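Local coordinates for hypothetical protein S4005 (PDB 1Z67), which is of unknown function but, as a YidB-like protein carrying a homeodomain-like helix-turn-helix motif, may bind nucleic acid, at residues A[40-45]-A[70-75]. Residues are numbered along the deposited sequence; the frame is centred on the assembly and turned at random.
Sequences EKLQSG and ESALGT
Lys41 and Leu73 join the C-terminal ends of two helices, 35-44 and 66-73, in a close helix-end contact that is polar on one flank and apolar beneath, within the all-helical YidB fold. The extended lysine chain reaches across to the last turn of helix 66-73, where its NZ donates a hydrogen bond of 2.9 Å to Leu73 O. The C=O...N angle is 148° and the ammonium nitrogen lies 26° off the carbonyl plane. Lysine suits the place because its chain also does apolar work: CB rests 3.9 Å from Leu73 CD2, while CD lies alongside Leu73 O. With chi1 at -71°, CG stands opposite the carbonyl carbon, and the straight chain beyond it carries the charge to the neighbouring helix end. Beneath, Leu73 CD2 also meets Leu42 CD2 at 4.0 Å, the two leucines crossing at a slant. Leu42 continues inward to Trp54 and Ile104, so helices 48-55 and 89-106 share this apolar patch. Small residues let the backbones close in: the CA atoms of Gly45 and Ala72 are 4.4 Å apart, and the bare CA of Gly45 lets the Ala72 methyl, which also touches Leu47, pack directly against the backbone. Close by, Lys41 O and Ala72 O approach to 3.6 Å. A water donates to both, at 2.9 Å to Lys41 O and 2.8 Å to Ala72 O, and probably offsets their repulsion. Carbonyls at a helix C-terminus carry partial negative charge, so the lysine probably gains electrostatically from its position, while lysine and water together give polar partners to carbonyls gathered where the two helix ends come close.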
loop_
_atom_site.group_PDB
_atom_site.type_symbol
_atom_site.label_atom_id
_atom_site.label_comp_id
_atom_site.label_asym_id
_atom_site.label_seq_id
_atom_site.Cartn_x
_atom_site.Cartn_y
_atom_site.Cartn_z
ATOM N N GLU A 40 5.096 7.195 8.556
ATOM C CA GLU A 40 4.914 8.206 9.619
ATOM C C GLU A 40 3.453 8.353 10.002
ATOM O O GLU A 40 3.139 8.461 11.203
ATOM C CB GLU A 40 5.473 9.580 9.241
ATOM C CG GLU A 40 6.099 10.382 10.428
ATOM C CD GLU A 40 5.214 10.562 11.669
ATOM O OE1 GLU A 40 5.393 9.817 12.658
ATOM O OE2 GLU A 40 4.363 11.466 11.684
ATOM N N LYS A 41 2.552 8.281 9.011
ATOM C CA LYS A 41 1.120 8.336 9.320
ATOM C C LYS A 41 0.631 7.130 10.094
ATOM O O LYS A 41 -0.173 7.269 11.028
ATOM C CB LYS A 41 0.269 8.500 8.075
ATOM C CG LYS A 41 0.392 9.841 7.473
ATOM C CD LYS A 41 -0.580 9.953 6.332
ATOM C CE LYS A 41 -0.929 11.397 6.125
ATOM N NZ LYS A 41 -1.971 11.439 5.117
ATOM N N LEU A 42 1.131 5.941 9.740
ATOM C CA LEU A 42 0.770 4.770 10.505
ATOM C C LEU A 42 1.214 4.940 11.960
ATOM O O LEU A 42 0.464 4.645 12.897
ATOM C CB LEU A 42 1.407 3.546 9.894
ATOM C CG LEU A 42 0.853 3.173 8.496
ATOM C CD1 LEU A 42 1.680 2.015 7.972
ATOM C CD2 LEU A 42 -0.594 2.747 8.563
ATOM N N GLN A 43 2.418 5.472 12.134
ATOM C CA GLN A 43 2.981 5.679 13.468
ATOM C C GLN A 43 2.252 6.740 14.286
ATOM O O GLN A 43 1.971 6.505 15.471
ATOM C CB GLN A 43 4.448 6.007 13.346
ATOM C CG GLN A 43 5.248 4.747 12.983
ATOM C CD GLN A 43 6.677 5.006 12.609
ATOM O OE1 GLN A 43 7.028 6.076 12.144
ATOM N NE2 GLN A 43 7.509 3.993 12.771
ATOM N N SER A 44 1.964 7.885 13.666
ATOM C CA SER A 44 1.206 8.959 14.339
ATOM C C SER A 44 -0.274 8.564 14.600
ATOM O O SER A 44 -0.947 9.161 15.459
ATOM C CB SER A 44 1.236 10.222 13.482
ATOM O OG SER A 44 2.547 10.724 13.350
ATOM N N GLY A 45 -0.776 7.557 13.878
ATOM C CA GLY A 45 -2.169 7.165 13.968
ATOM C C GLY A 45 -2.389 5.989 14.890
ATOM O O GLY A 45 -3.497 5.426 14.905
ATOM N N GLU A 70 -7.897 3.673 7.066
ATOM C CA GLU A 70 -8.500 4.965 6.748
ATOM C C GLU A 70 -8.303 5.945 7.921
ATOM O O GLU A 70 -8.011 7.114 7.685
ATOM C CB GLU A 70 -9.972 4.844 6.393
ATOM C CG GLU A 70 -10.510 6.111 5.720
ATOM C CD GLU A 70 -12.026 6.123 5.517
ATOM O OE1 GLU A 70 -12.657 5.036 5.577
ATOM O OE2 GLU A 70 -12.586 7.216 5.271
ATOM N N SER A 71 -8.378 5.434 9.155
ATOM C CA SER A 71 -8.186 6.250 10.373
ATOM C C SER A 71 -6.770 6.803 10.441
ATOM O O SER A 71 -6.573 7.973 10.721
ATOM C CB SER A 71 -8.513 5.442 11.630
ATOM O OG SER A 71 -9.916 5.297 11.779
ATOM N N ALA A 72 -5.785 5.967 10.168
ATOM C CA ALA A 72 -4.401 6.387 10.306
ATOM C C ALA A 72 -3.904 7.229 9.136
ATOM O O ALA A 72 -3.159 8.187 9.334
ATOM C CB ALA A 72 -3.506 5.173 10.521
ATOM N N LEU A 73 -4.290 6.845 7.924
ATOM C CA LEU A 73 -3.781 7.456 6.700
ATOM C C LEU A 73 -4.553 8.673 6.300
ATOM O O LEU A 73 -4.057 9.543 5.570
ATOM C CB LEU A 73 -3.760 6.444 5.541
ATOM C CG LEU A 73 -2.836 5.236 5.682
ATOM C CD1 LEU A 73 -2.902 4.393 4.429
ATOM C CD2 LEU A 73 -1.385 5.707 5.948
ATOM N N GLY A 74 -5.784 8.708 6.779
ATOM C CA GLY A 74 -6.721 9.770 6.482
ATOM C C GLY A 74 -7.622 9.394 5.320
ATOM O O GLY A 74 -7.204 8.704 4.372
ATOM N N THR A 75 -8.855 9.876 5.382
ATOM C CA THR A 75 -9.848 9.691 4.306
ATOM C C THR A 75 -9.428 10.248 2.962
ATOM O O THR A 75 -9.589 9.595 1.954
ATOM C CB THR A 75 -11.200 10.301 4.719
ATOM O OG1 THR A 75 -11.683 9.603 5.870
ATOM C CG2 THR A 75 -12.199 10.157 3.582
HETATM O O HOH W 1 -1.924 9.564 11.447
#